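Local coordinates for periplasmic branched-chain amino acid-binding protein (Burkholderia mallei, PDB 3I09) that probably binds branched-chain amino acids or related small carboxylates in the periplasm and delivers them to an ABC transporter for uptake, at residues A[144-149]-A[199-204]; A[250-255]-A[276-281]; A[280-285]-A[316-321]; A[307-312]-A[321-326]. All coordinates share one frame; numbering follows the deposited sequence. Where two conformers were deposited one is given.

Contact 1 of 4, residues A[144-149]-A[199-204]; sequences FFLTAD and LGLANA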
loop_
_atom_site.group_PDB
_atom_site.type_symbol
_atom_site.label_atom_id
_atom_site.label_comp_id
_atom_site.label_asym_id
_atom_site.label_seq_id
_atom_site.Cartn_x
_atom_site.Cartn_y
_atom_site.Cartn_z
ATOM N N PHE A 144 -2.959 3.065 22.489
ATOM C CA PHE A 144 -4.228 2.344 22.375
ATOM C C PHE A 144 -4.552 2.284 20.883
ATOM O O PHE A 144 -4.452 3.298 20.169
ATOM C CB PHE A 144 -5.347 3.038 23.152
ATOM C CG PHE A 144 -6.598 2.188 23.322
ATOM C CD1 PHE A 144 -7.596 2.199 22.364
ATOM C CD2 PHE A 144 -6.758 1.374 24.450
ATOM C CE1 PHE A 144 -8.739 1.423 22.531
ATOM C CE2 PHE A 144 -7.906 0.606 24.623
ATOM C CZ PHE A 144 -8.885 0.628 23.657
ATOM N N PHE A 145 -4.909 1.102 20.391
ATOM C CA PHE A 145 -5.189 0.940 18.943
ATOM C C PHE A 145 -6.675 0.982 18.620
ATOM O O PHE A 145 -7.525 0.393 19.353
ATOM C CB PHE A 145 -4.561 -0.333 18.386
ATOM C CG PHE A 145 -3.069 -0.301 18.343
ATOM C CD1 PHE A 145 -2.424 0.261 17.269
ATOM C CD2 PHE A 145 -2.309 -0.794 19.397
ATOM C CE1 PHE A 145 -1.041 0.345 17.227
ATOM C CE2 PHE A 145 -0.909 -0.743 19.352
ATOM C CZ PHE A 145 -0.285 -0.165 18.272
ATOM N N LEU A 146 -6.983 1.676 17.518
ATOM C CA LEU A 146 -8.281 1.566 16.852
ATOM C C LEU A 146 -7.997 0.764 15.588
ATOM O O LEU A 146 -7.284 1.230 14.693
ATOM C CB LEU A 146 -8.826 2.946 16.499
ATOM C CG LEU A 146 -10.150 3.050 15.750
ATOM C CD1 LEU A 146 -11.308 2.420 16.548
ATOM C CD2 LEU A 146 -10.484 4.514 15.429
ATOM N N THR A 147 -8.561 -0.435 15.490
ATOM C CA THR A 147 -8.098 -1.396 14.504
ATOM C C THR A 147 -9.235 -1.883 13.615
ATOM O O THR A 147 -10.241 -2.432 14.119
ATOM C CB THR A 147 -7.486 -2.604 15.221
ATOM O OG1 THR A 147 -6.397 -2.151 16.052
ATOM C CG2 THR A 147 -7.012 -3.697 14.235
ATOM N N ALA A 148 -9.059 -1.752 12.306
ATOM C CA ALA A 148 -10.024 -2.291 11.351
ATOM C C ALA A 148 -10.055 -3.820 11.483
ATOM O O ALA A 148 -9.017 -4.487 11.456
ATOM C CB ALA A 148 -9.684 -1.898 9.910
ATOM N N ASP A 149 -11.263 -4.356 11.570
ATOM C CA ASP A 149 -11.487 -5.774 11.868
ATOM C C ASP A 149 -11.382 -6.671 10.657
ATOM O O ASP A 149 -12.382 -7.235 10.208
ATOM C CB ASP A 149 -12.869 -5.947 12.546
ATOM C CG ASP A 149 -13.077 -7.356 13.138
ATOM O OD1 ASP A 149 -12.084 -8.113 13.318
ATOM O OD2 ASP A 149 -14.265 -7.703 13.429
ATOM N N LEU A 199 -3.143 7.371 20.156
ATOM C CA LEU A 199 -4.167 6.564 19.494
ATOM C C LEU A 199 -3.653 6.129 18.140
ATOM O O LEU A 199 -3.478 6.957 17.230
ATOM C CB LEU A 199 -5.469 7.362 19.325
ATOM C CG LEU A 199 -6.684 6.674 18.655
ATOM C CD1 LEU A 199 -7.101 5.467 19.449
ATOM C CD2 LEU A 199 -7.867 7.619 18.533
ATOM N N GLY A 200 -3.364 4.844 18.009
ATOM C CA GLY A 200 -2.792 4.285 16.782
ATOM C C GLY A 200 -3.961 3.887 15.900
ATOM O O GLY A 200 -4.812 3.087 16.291
ATOM N N LEU A 201 -4.028 4.495 14.732
ATOM C CA LEU A 201 -5.066 4.217 13.751
ATOM C C LEU A 201 -4.638 3.099 12.821
ATOM O O LEU A 201 -3.942 3.338 11.818
ATOM C CB LEU A 201 -5.331 5.475 12.939
ATOM C CG LEU A 201 -5.819 6.644 13.785
ATOM C CD1 LEU A 201 -5.924 7.918 12.928
ATOM C CD2 LEU A 201 -7.151 6.316 14.464
ATOM N N ALA A 202 -4.968 1.861 13.199
ATOM C CA ALA A 202 -4.616 0.681 12.404
ATOM C C ALA A 202 -5.751 0.432 11.421
ATOM O O ALA A 202 -6.480 -0.573 11.486
ATOM C CB ALA A 202 -4.375 -0.558 13.340
ATOM N N ASN A 203 -5.895 1.365 10.488
ATOM C CA ASN A 203 -6.978 1.333 9.510
ATOM C C ASN A 203 -6.522 2.217 8.354
ATOM O O ASN A 203 -5.389 2.672 8.388
ATOM C CB ASN A 203 -8.316 1.764 10.124
ATOM C CG ASN A 203 -8.310 3.185 10.726
ATOM O OD1 ASN A 203 -7.516 4.047 10.368
ATOM N ND2 ASN A 203 -9.314 3.453 11.561
ATOM N N ALA A 204 -7.353 2.421 7.348
ATOM C CA ALA A 204 -6.886 3.087 6.112
ATOM C C ALA A 204 -8.025 3.788 5.400
ATOM O O ALA A 204 -9.214 3.550 5.674
ATOM C CB ALA A 204 -6.267 2.068 5.182
#

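Contact 2 of 4, residues A[250-255]-A[276-281]; sequences TDSWYW and PSSLQA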
loop_
_atom_site.group_PDB
_atom_site.type_symbol
_atom_site.label_atom_id
_atom_site.label_comp_id
_atom_site.label_asym_id
_atom_site.label_seq_id
_atom_site.Cartn_x
_atom_site.Cartn_y
_atom_site.Cartn_z
ATOM N N THR A 250 4.368 7.402 7.158
ATOM C CA THR A 250 5.331 6.686 6.355
ATOM C C THR A 250 4.718 6.460 4.982
ATOM O O THR A 250 3.588 5.955 4.898
ATOM C CB THR A 250 5.712 5.322 6.993
ATOM O OG1 THR A 250 6.354 5.561 8.226
ATOM C CG2 THR A 250 6.715 4.564 6.147
ATOM N N ASP A 251 5.425 6.829 3.915
ATOM C CA ASP A 251 4.884 6.561 2.553
ATOM C C ASP A 251 6.012 6.174 1.630
ATOM O O ASP A 251 7.169 6.382 1.956
ATOM C CB ASP A 251 4.090 7.756 2.005
ATOM C CG ASP A 251 2.962 7.333 0.948
ATOM O OD1 ASP A 251 2.985 6.199 0.403
ATOM O OD2 ASP A 251 1.991 8.113 0.736
ATOM N N SER A 252 5.689 5.605 0.469
ATOM C CA SER A 252 6.721 5.147 -0.446
ATOM C C SER A 252 7.060 6.114 -1.553
ATOM O O SER A 252 8.036 5.896 -2.264
ATOM C CB SER A 252 6.310 3.800 -1.081
ATOM O OG SER A 252 5.219 3.965 -1.968
ATOM N N TRP A 253 6.222 7.128 -1.770
ATOM C CA TRP A 253 6.372 8.025 -2.936
ATOM C C TRP A 253 5.496 9.232 -2.734
ATOM O O TRP A 253 4.440 9.139 -2.093
ATOM C CB TRP A 253 5.940 7.291 -4.191
ATOM C CG TRP A 253 6.172 7.992 -5.479
ATOM C CD1 TRP A 253 7.293 7.915 -6.250
ATOM C CD2 TRP A 253 5.253 8.829 -6.184
ATOM N NE1 TRP A 253 7.140 8.667 -7.396
ATOM C CE2 TRP A 253 5.881 9.226 -7.383
ATOM C CE3 TRP A 253 3.958 9.286 -5.921
ATOM C CZ2 TRP A 253 5.263 10.087 -8.305
ATOM C CZ3 TRP A 253 3.319 10.086 -6.876
ATOM C CH2 TRP A 253 3.979 10.500 -8.026
ATOM N N TYR A 254 5.963 10.380 -3.235
ATOM C CA TYR A 254 5.159 11.592 -3.195
ATOM C C TYR A 254 5.486 12.408 -4.432
ATOM O O TYR A 254 6.665 12.460 -4.908
ATOM C CB TYR A 254 5.322 12.406 -1.880
ATOM C CG TYR A 254 6.727 12.879 -1.571
ATOM C CD1 TYR A 254 7.724 11.984 -1.195
ATOM C CD2 TYR A 254 7.059 14.230 -1.653
ATOM C CE1 TYR A 254 9.014 12.427 -0.898
ATOM C CE2 TYR A 254 8.335 14.671 -1.364
ATOM C CZ TYR A 254 9.305 13.768 -0.993
ATOM O OH TYR A 254 10.578 14.209 -0.732
ATOM N N TRP A 255 4.427 12.999 -4.977
ATOM C CA TRP A 255 4.495 13.632 -6.300
ATOM C C TRP A 255 5.558 14.723 -6.372
ATOM O O TRP A 255 6.165 14.919 -7.422
ATOM C CB TRP A 255 3.104 14.168 -6.690
ATOM C CG TRP A 255 2.657 15.340 -5.881
ATOM C CD1 TRP A 255 1.936 15.346 -4.705
ATOM C CD2 TRP A 255 2.916 16.687 -6.204
ATOM N NE1 TRP A 255 1.733 16.639 -4.290
ATOM C CE2 TRP A 255 2.346 17.486 -5.182
ATOM C CE3 TRP A 255 3.604 17.310 -7.258
ATOM C CZ2 TRP A 255 2.430 18.885 -5.194
ATOM C CZ3 TRP A 255 3.717 18.708 -7.243
ATOM C CH2 TRP A 255 3.112 19.474 -6.233
ATOM N N PRO A 276 -1.420 12.085 -8.134
ATOM C CA PRO A 276 -1.488 10.659 -7.843
ATOM C C PRO A 276 -1.003 10.338 -6.437
ATOM O O PRO A 276 -0.102 10.975 -5.894
ATOM C CB PRO A 276 -0.538 10.032 -8.878
ATOM C CG PRO A 276 0.478 11.135 -9.132
ATOM C CD PRO A 276 -0.343 12.402 -9.093
ATOM N N SER A 277 -1.585 9.299 -5.860
ATOM C CA SER A 277 -1.075 8.703 -4.640
ATOM C C SER A 277 0.116 7.791 -4.953
ATOM O O SER A 277 0.384 7.445 -6.122
ATOM C CB SER A 277 -2.127 7.816 -3.961
ATOM O OG SER A 277 -2.338 6.582 -4.680
ATOM N N SER A 278 0.795 7.363 -3.907
ATOM C CA SER A 278 1.888 6.406 -4.048
ATOM C C SER A 278 1.418 5.041 -4.670
ATOM O O SER A 278 2.193 4.373 -5.353
ATOM C CB SER A 278 2.575 6.177 -2.698
ATOM O OG SER A 278 1.671 5.619 -1.748
ATOM N N LEU A 279 0.152 4.667 -4.464
ATOM C CA LEU A 279 -0.377 3.446 -5.066
ATOM C C LEU A 279 -0.534 3.565 -6.564
ATOM O O LEU A 279 -0.230 2.648 -7.300
ATOM C CB LEU A 279 -1.705 3.041 -4.402
ATOM C CG LEU A 279 -1.705 2.918 -2.893
ATOM C CD1 LEU A 279 -3.074 2.453 -2.438
ATOM C CD2 LEU A 279 -0.600 1.960 -2.370
ATOM N N GLN A 280 -1.071 4.696 -7.023
ATOM C CA GLN A 280 -1.267 4.938 -8.432
ATOM C C GLN A 280 0.071 5.002 -9.186
ATOM O O GLN A 280 0.223 4.389 -10.255
ATOM C CB GLN A 280 -2.145 6.190 -8.612
ATOM C CG GLN A 280 -3.605 5.896 -8.187
ATOM C CD GLN A 280 -4.378 7.036 -7.566
ATOM O OE1 GLN A 280 -3.838 8.113 -7.252
ATOM N NE2 GLN A 280 -5.689 6.805 -7.383
ATOM N N ALA A 281 1.054 5.669 -8.586
ATOM C CA ALA A 281 2.457 5.626 -9.071
ATOM C C ALA A 281 3.031 4.221 -9.138
ATOM O O ALA A 281 3.581 3.775 -10.170
ATOM C CB ALA A 281 3.369 6.543 -8.177
HETATM O O HOH W 1 0.159 8.800 -1.187
HETATM O O HOH W 2 2.892 3.098 -1.027
HETATM O O HOH W 3 1.793 12.022 -4.104
#

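Contact 3 of 4, residues A[280-285]-A[316-321]; sequences QAADYS and DFYAKG. With EDO (1,2-ethanediol), chain M.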
loop_
_atom_site.group_PDB
_atom_site.type_symbol
_atom_site.label_atom_id
_atom_site.label_comp_id
_atom_site.label_asym_id
_atom_site.label_seq_id
_atom_site.Cartn_x
_atom_site.Cartn_y
_atom_site.Cartn_z
ATOM N N GLN A 280 -1.071 4.696 -7.023
ATOM C CA GLN A 280 -1.267 4.938 -8.432
ATOM C C GLN A 280 0.071 5.002 -9.186
ATOM O O GLN A 280 0.223 4.389 -10.255
ATOM C CB GLN A 280 -2.145 6.190 -8.612
ATOM C CG GLN A 280 -3.605 5.896 -8.187
ATOM C CD GLN A 280 -4.378 7.036 -7.566
ATOM O OE1 GLN A 280 -3.838 8.113 -7.252
ATOM N NE2 GLN A 280 -5.689 6.805 -7.383
ATOM N N ALA A 281 1.054 5.669 -8.586
ATOM C CA ALA A 281 2.457 5.626 -9.071
ATOM C C ALA A 281 3.031 4.221 -9.138
ATOM O O ALA A 281 3.581 3.775 -10.170
ATOM C CB ALA A 281 3.369 6.543 -8.177
ATOM N N ALA A 282 2.903 3.490 -8.034
ATOM C CA ALA A 282 3.384 2.091 -7.959
ATOM C C ALA A 282 2.695 1.158 -8.964
ATOM O O ALA A 282 3.350 0.286 -9.543
ATOM C CB ALA A 282 3.224 1.561 -6.550
ATOM N N ASP A 283 1.386 1.360 -9.210
ATOM C CA ASP A 283 0.670 0.602 -10.235
ATOM C C ASP A 283 1.373 0.724 -11.596
ATOM O O ASP A 283 1.618 -0.296 -12.284
ATOM C CB ASP A 283 -0.787 1.080 -10.397
ATOM C CG ASP A 283 -1.711 0.729 -9.224
ATOM O OD1 ASP A 283 -1.452 -0.245 -8.486
ATOM O OD2 ASP A 283 -2.739 1.477 -9.065
ATOM N N TYR A 284 1.659 1.967 -12.005
ATOM C CA TYR A 284 2.348 2.223 -13.261
ATOM C C TYR A 284 3.734 1.551 -13.237
ATOM O O TYR A 284 4.097 0.826 -14.174
ATOM C CB TYR A 284 2.441 3.727 -13.524
ATOM C CG TYR A 284 3.185 4.136 -14.778
ATOM C CD1 TYR A 284 4.550 3.971 -14.882
ATOM C CD2 TYR A 284 2.511 4.708 -15.864
ATOM C CE1 TYR A 284 5.246 4.353 -16.035
ATOM C CE2 TYR A 284 3.207 5.136 -17.010
ATOM C CZ TYR A 284 4.564 4.911 -17.087
ATOM O OH TYR A 284 5.241 5.278 -18.189
ATOM N N SER A 285 4.486 1.755 -12.167
ATOM C CA SER A 285 5.859 1.242 -12.102
ATOM C C SER A 285 5.909 -0.280 -12.163
ATOM O O SER A 285 6.779 -0.860 -12.794
ATOM C CB SER A 285 6.543 1.731 -10.806
ATOM O OG SER A 285 7.826 1.154 -10.629
ATOM N N ASP A 316 13.190 3.631 -11.770
ATOM C CA ASP A 316 12.301 4.494 -12.516
ATOM C C ASP A 316 11.860 5.676 -11.626
ATOM O O ASP A 316 12.413 5.882 -10.537
ATOM C CB ASP A 316 11.163 3.670 -13.125
ATOM C CG ASP A 316 10.246 3.022 -12.077
ATOM O OD1 ASP A 316 10.248 3.448 -10.908
ATOM O OD2 ASP A 316 9.468 2.114 -12.450
ATOM N N PHE A 317 10.890 6.468 -12.118
ATOM C CA PHE A 317 10.407 7.635 -11.399
ATOM C C PHE A 317 9.790 7.272 -10.021
ATOM O O PHE A 317 9.674 8.142 -9.149
ATOM C CB PHE A 317 9.331 8.358 -12.235
ATOM C CG PHE A 317 8.013 7.680 -12.163
ATOM C CD1 PHE A 317 7.720 6.603 -12.973
ATOM C CD2 PHE A 317 7.095 8.059 -11.210
ATOM C CE1 PHE A 317 6.528 5.922 -12.825
ATOM C CE2 PHE A 317 5.883 7.382 -11.091
ATOM C CZ PHE A 317 5.620 6.316 -11.908
ATOM N N TYR A 318 9.372 6.017 -9.871
ATOM C CA TYR A 318 8.751 5.523 -8.634
ATOM C C TYR A 318 9.805 5.124 -7.587
ATOM O O TYR A 318 9.751 5.590 -6.459
ATOM C CB TYR A 318 7.776 4.362 -8.932
ATOM C CG TYR A 318 7.252 3.761 -7.655
ATOM C CD1 TYR A 318 6.343 4.481 -6.850
ATOM C CD2 TYR A 318 7.676 2.510 -7.222
ATOM C CE1 TYR A 318 5.897 3.963 -5.624
ATOM C CE2 TYR A 318 7.244 1.978 -5.965
ATOM C CZ TYR A 318 6.366 2.731 -5.177
ATOM O OH TYR A 318 5.972 2.191 -3.956
ATOM N N ALA A 319 10.782 4.307 -7.976
ATOM C CA ALA A 319 11.729 3.749 -7.031
ATOM C C ALA A 319 12.971 3.239 -7.695
ATOM O O ALA A 319 12.971 2.903 -8.874
ATOM C CB ALA A 319 11.088 2.596 -6.207
ATOM N N LYS A 320 14.026 3.172 -6.894
ATOM C CA LYS A 320 15.178 2.334 -7.190
ATOM C C LYS A 320 15.103 1.155 -6.233
ATOM O O LYS A 320 14.929 1.342 -5.035
ATOM C CB LYS A 320 16.485 3.068 -6.998
ATOM C CG LYS A 320 16.607 4.335 -7.843
ATOM N N GLY A 321 15.197 -0.059 -6.759
ATOM C CA GLY A 321 15.107 -1.230 -5.899
ATOM C C GLY A 321 15.275 -2.561 -6.590
ATOM O O GLY A 321 15.858 -2.652 -7.662
HETATM C C1 EDO M . 14.376 8.491 -11.507
HETATM O O1 EDO M . 13.543 9.074 -10.506
HETATM C C2 EDO M . 13.645 8.338 -12.833
HETATM O O2 EDO M . 14.277 9.146 -13.824
#

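Contact 4 of 4, residues A[307-312]-A[321-326]; sequences AQLKKM and GYIRTD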
loop_
_atom_site.group_PDB
_atom_site.type_symbol
_atom_site.label_atom_id
_atom_site.label_comp_id
_atom_site.label_asym_id
_atom_site.label_seq_id
_atom_site.Cartn_x
_atom_site.Cartn_y
_atom_site.Cartn_z
ATOM N N ALA A 307 12.018 -15.449 -12.413
ATOM C CA ALA A 307 13.489 -15.426 -12.396
ATOM C C ALA A 307 14.023 -14.068 -12.889
ATOM O O ALA A 307 14.935 -13.494 -12.267
ATOM C CB ALA A 307 14.095 -16.595 -13.217
ATOM N N GLN A 308 13.431 -13.518 -13.949
ATOM C CA GLN A 308 13.790 -12.166 -14.411
ATOM C C GLN A 308 13.470 -11.143 -13.336
ATOM O O GLN A 308 14.310 -10.296 -13.044
ATOM C CB GLN A 308 13.083 -11.740 -15.700
ATOM C CG GLN A 308 13.594 -12.373 -16.967
ATOM C CD GLN A 308 15.008 -11.908 -17.336
ATOM O OE1 GLN A 308 15.491 -10.839 -16.904
ATOM N NE2 GLN A 308 15.655 -12.691 -18.144
ATOM N N LEU A 309 12.266 -11.195 -12.757
ATOM C CA LEU A 309 11.897 -10.218 -11.740
ATOM C C LEU A 309 12.875 -10.205 -10.566
ATOM O O LEU A 309 13.174 -9.138 -10.012
ATOM C CB LEU A 309 10.463 -10.442 -11.255
ATOM C CG LEU A 309 9.358 -10.029 -12.222
ATOM C CD1 LEU A 309 7.999 -10.617 -11.759
ATOM C CD2 LEU A 309 9.278 -8.506 -12.407
ATOM N N LYS A 310 13.374 -11.383 -10.209
ATOM C CA LYS A 310 14.280 -11.524 -9.073
ATOM C C LYS A 310 15.740 -11.315 -9.385
ATOM O O LYS A 310 16.547 -11.353 -8.471
ATOM C CB LYS A 310 14.033 -12.861 -8.359
ATOM C CG LYS A 310 12.698 -12.770 -7.587
ATOM C CD LYS A 310 12.418 -13.806 -6.593
ATOM C CE LYS A 310 11.004 -13.603 -5.983
ATOM N NZ LYS A 310 10.554 -14.704 -5.121
ATOM N N LYS A 311 16.073 -11.000 -10.631
ATOM C CA LYS A 311 17.456 -10.678 -10.962
ATOM C C LYS A 311 17.671 -9.304 -11.595
ATOM O O LYS A 311 18.807 -8.984 -11.887
ATOM C CB LYS A 311 18.070 -11.755 -11.860
ATOM C CG LYS A 311 17.674 -11.680 -13.358
ATOM C CD LYS A 311 18.064 -12.997 -14.056
ATOM C CE LYS A 311 17.876 -12.934 -15.578
ATOM N NZ LYS A 311 18.454 -14.171 -16.249
HETATM N N MSE A 312 16.631 -8.523 -11.848
HETATM C CA MSE A 312 16.718 -7.207 -12.508
HETATM C C MSE A 312 16.640 -6.084 -11.496
HETATM O O MSE A 312 15.766 -6.107 -10.639
HETATM C CB MSE A 312 15.520 -7.006 -13.475
HETATM C CG MSE A 312 15.344 -8.097 -14.509
HETATM SE SE MSE A 312 14.319 -7.518 -16.080
HETATM C CE MSE A 312 15.760 -6.330 -16.731
ATOM N N GLY A 321 15.197 -0.059 -6.759
ATOM C CA GLY A 321 15.107 -1.230 -5.899
ATOM C C GLY A 321 15.275 -2.561 -6.590
ATOM O O GLY A 321 15.858 -2.652 -7.662
ATOM N N TYR A 322 14.820 -3.610 -5.912
ATOM C CA TYR A 322 14.916 -4.958 -6.458
ATOM C C TYR A 322 13.897 -5.812 -5.711
ATOM O O TYR A 322 13.334 -5.382 -4.687
ATOM C CB TYR A 322 16.342 -5.504 -6.289
ATOM C CG TYR A 322 16.771 -5.597 -4.850
ATOM C CD1 TYR A 322 17.282 -4.495 -4.168
ATOM C CD2 TYR A 322 16.661 -6.802 -4.153
ATOM C CE1 TYR A 322 17.689 -4.612 -2.836
ATOM C CE2 TYR A 322 17.032 -6.894 -2.856
ATOM C CZ TYR A 322 17.534 -5.821 -2.197
ATOM O OH TYR A 322 17.909 -5.998 -0.887
ATOM N N ILE A 323 13.652 -6.994 -6.242
ATOM C CA ILE A 323 12.647 -7.890 -5.658
ATOM C C ILE A 323 13.403 -9.057 -5.082
ATOM O O ILE A 323 14.101 -9.796 -5.797
ATOM C CB ILE A 323 11.604 -8.328 -6.698
ATOM C CG1 ILE A 323 10.806 -7.134 -7.223
ATOM C CG2 ILE A 323 10.666 -9.439 -6.097
ATOM C CD1 ILE A 323 10.022 -7.451 -8.606
ATOM N N ARG A 324 13.248 -9.249 -3.788
ATOM C CA ARG A 324 14.053 -10.259 -3.075
ATOM C C ARG A 324 13.305 -11.573 -2.894
ATOM O O ARG A 324 12.151 -11.711 -3.315
ATOM C CB ARG A 324 14.557 -9.709 -1.751
ATOM C CG ARG A 324 13.511 -9.503 -0.723
ATOM C CD ARG A 324 14.162 -9.051 0.616
ATOM N NE ARG A 324 13.127 -9.006 1.620
ATOM C CZ ARG A 324 13.231 -8.445 2.814
ATOM N NH1 ARG A 324 14.353 -7.837 3.188
ATOM N NH2 ARG A 324 12.193 -8.496 3.627
ATOM N N THR A 325 13.965 -12.535 -2.260
ATOM C CA THR A 325 13.451 -13.891 -2.167
ATOM C C THR A 325 12.006 -13.995 -1.665
ATOM O O THR A 325 11.202 -14.722 -2.241
ATOM C CB THR A 325 14.407 -14.771 -1.289
ATOM O OG1 THR A 325 15.697 -14.761 -1.907
ATOM C CG2 THR A 325 13.906 -16.207 -1.202
ATOM N N ASP A 326 11.684 -13.263 -0.608
ATOM C CA ASP A 326 10.344 -13.349 0.016
ATOM C C ASP A 326 9.253 -12.663 -0.785
ATOM O O ASP A 326 8.078 -12.718 -0.408
ATOM C CB ASP A 326 10.345 -12.846 1.478
ATOM C CG ASP A 326 10.629 -11.341 1.638
ATOM O OD1 ASP A 326 10.859 -10.615 0.648
ATOM O OD2 ASP A 326 10.651 -10.877 2.810
HETATM O O HOH W 4 15.086 -7.861 -8.618
#

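Contact 1 of 4, residues A[144-149]-A[199-204]
Leu146 engages strand 198-202 through both its backbone polar atoms and its side chain. Its N donates to Gly200 O over 2.9 Å in a nearly straight bond (167°), and its O takes Ala202 N at 2.8 Å, less directly. Gly200 N to Phe144 O and Ala148 N to Ala202 O complete a parallel ladder in which Leu146 pairs with Leu201. Around these bonds the CA hydrogens of Leu199, Phe145 and Thr147 lean on the same carbonyls.

One face of the pair is aliphatic. With CG swung anti to the backbone N (chi1 178°), Leu146 sends CD2 across to Leu201 CD2, 3.9 Å away, while its CB lies 4.2 Å from Leu199 CD1; that same methyl meets the edge of the Phe144 ring. The other face holds Phe145, Thr147 and Ala202. Here the Phe145 ring lies beside Gly200, CD1 being 3.8 Å from Gly200 O. Thr147 OG1 passes 3.7 Å from Ala202 CB and is bound by Glu157.

Farther out, helix 185-193 covers the leucine face through Leu188 and Ala191, and helix 151-166 covers the Phe145 face. Past the last rung Asn203 is anchored by Thr208 and His177, just before Ala204, which touches the bound acetoacetic acid. Parallel strands clad by helices on both faces, with ligand-contacting residues following the strand ends, are the hallmark of a lobe of a type I periplasmic binding protein.

Contact 2 of 4, residues A[250-255]-A[276-281]
The indole of Trp253 is sandwiched: Ala281 CB sits over the centre of the six-membered ring, 3.5 Å from its centroid and 11° off the normal, a CH-pi contact, while the backbone N of Trp255 lies over the opposite face toward the rim. At the edge, in the ring plane, Pro276 O approaches CZ3, and Pro276 CG packs 3.7 Å from CH2. Having CG anti to the backbone N (chi1 -173°) carries the ring over the start of helix 278-297; NE1 is bound by Phe317 O.

Beside the indole, Ser278 OG donates to Asp251 OD1 at 2.6 Å, on the syn side of the carboxylate, and Ser252 N reaches the same oxygen from the anti side. Water 1 links Asp251 OD2 to Ser278 N, water 2 joins the hydroxyls of Ser252 and Ser278, the Ser252 hydroxyl being also bonded to that of Tyr318, and water 3 ties Trp255 N to Pro276 O. Ser277, the N-cap, forms a capping box with Gln280: Gln280 N donates to Ser277 OG, and Ser277 N to Gln280 OE1. Ser277 OG is also bonded to Ile20 O, of a ligand-pocket residue.

Near the helix's first turn and these donors, Asp251 is probably favoured in its charged form.

Contact 3 of 4, residues A[280-285]-A[316-321]
Tyr284 and Phe317 meet as an offset edge-to-face pair, the edge of Phe317 directed at the face of Tyr284 with the planes at 77° and the centroids 5.5 Å apart. CE1 of Phe317 comes within 3.5 Å of Tyr284 CD1, and Phe317 CE2 lies 3.9 Å from Ala281 CB. Tyr318 is turned differently, presenting one face to Ala282, whose CB is 4.0 Å from the ring centroid; with CG anti to the backbone N (chi1 174°) the ring reaches back over Ala282, and Tyr318 CB rests 3.5 Å from Ser285 CB.

The polar fastening is Ser285 OG, which donates to the syn lone pair of Asp316 OD2 at 2.6 Å. The other oxygen, OD1, accepts Ala319 N nearly along its C-O axis and Tyr318 N from above the carboxylate plane. The Tyr318 N bond makes an Asx turn and the Ala319 N bond widens it to an Asx motif; together they fix the carboxylate to its own loop. Tyr120 also binds the Ser285 hydroxyl.

Strand 320-323 thus begins just beyond a loop pinned to helix 278-297. Trp264 of helix 259-272 stacks on Phe317, and helix 22-36 packs against Tyr284, whose hydroxyl is held by Asp35. On the side of the antiparallel beta-sheet, Met329 of strand 329-338 touches Tyr318.

Contact 4 of 4, residues A[307-312]-A[321-326]
Water 4 is gripped from three directions, donating to Leu309 O at 2.7 Å and to Met312 O at 2.8 Å while accepting Ile323 N at 2.9 Å. It therefore stands in for a direct backbone bond between the end of helix 302-309 and strand 320-323, answering carbonyls of the helix end and the turn after it.

Lys310 makes the direct polar link. With CG anti to the carbonyl carbon (chi1 -73°) and the rest extended, Lys310 reaches past Ile323, crossing it at about a right angle. CE passes 3.5 Å from Arg324 O before NZ donates to Thr325 O at 3.0 Å. The ammonium stands above that carbonyl's plane, 40° out of it, and does not lie on a lone pair.

Ile323 makes the apolar part of the contact: CD1 reaches 4.0 Å from Leu309 CD2, and CB lies 3.8 Å from Leu309 O. Behind it is Met329 of strand 329-338, and Thr289 of helix 278-297 touches Leu309, so both Leu309 and Ile323 are buried against the body of the fold.

On the far side, Arg324 grips Asp326 side-on with NE and NH2, one to each carboxylate oxygen; the NE partner lies in the guanidinium plane. NH2 also donates to Thr364 O, tying the turn to the C-terminal region, and Asp326 OD1 accepts Ser328 N, a local bond. Here helix 302-309 leads into the antiparallel hairpin of strands 314-315 and 320-323, and the buried Ile323 of its second strand packs back on the helix end, within the antiparallel sheet region of this periplasmic binding protein.

Overall arrangement
Contacts 2 and 3 are one continuous junction: their centres are 9 Å apart, they share Gln280 and Ala281, and Ser252 OG to Tyr318 OH (2.8 Å) and Trp253 NE1 to Phe317 O (3.1 Å) join them, so Ala281 is packed by tryptophan, phenylalanine and tyrosine at once. Contact 4 continues along strand 320-323 through Gly321, with its centre about 15 Å from that of contact 3. Contact 1 stands apart in the parallel sheet, 28 Å between centres from contact 3 and across the chain's centre. Acetoacetic acid lies between: Ala204 of contact 1 touches it, whereas the Ser277 side chain of contact 2 is about 9 Å away.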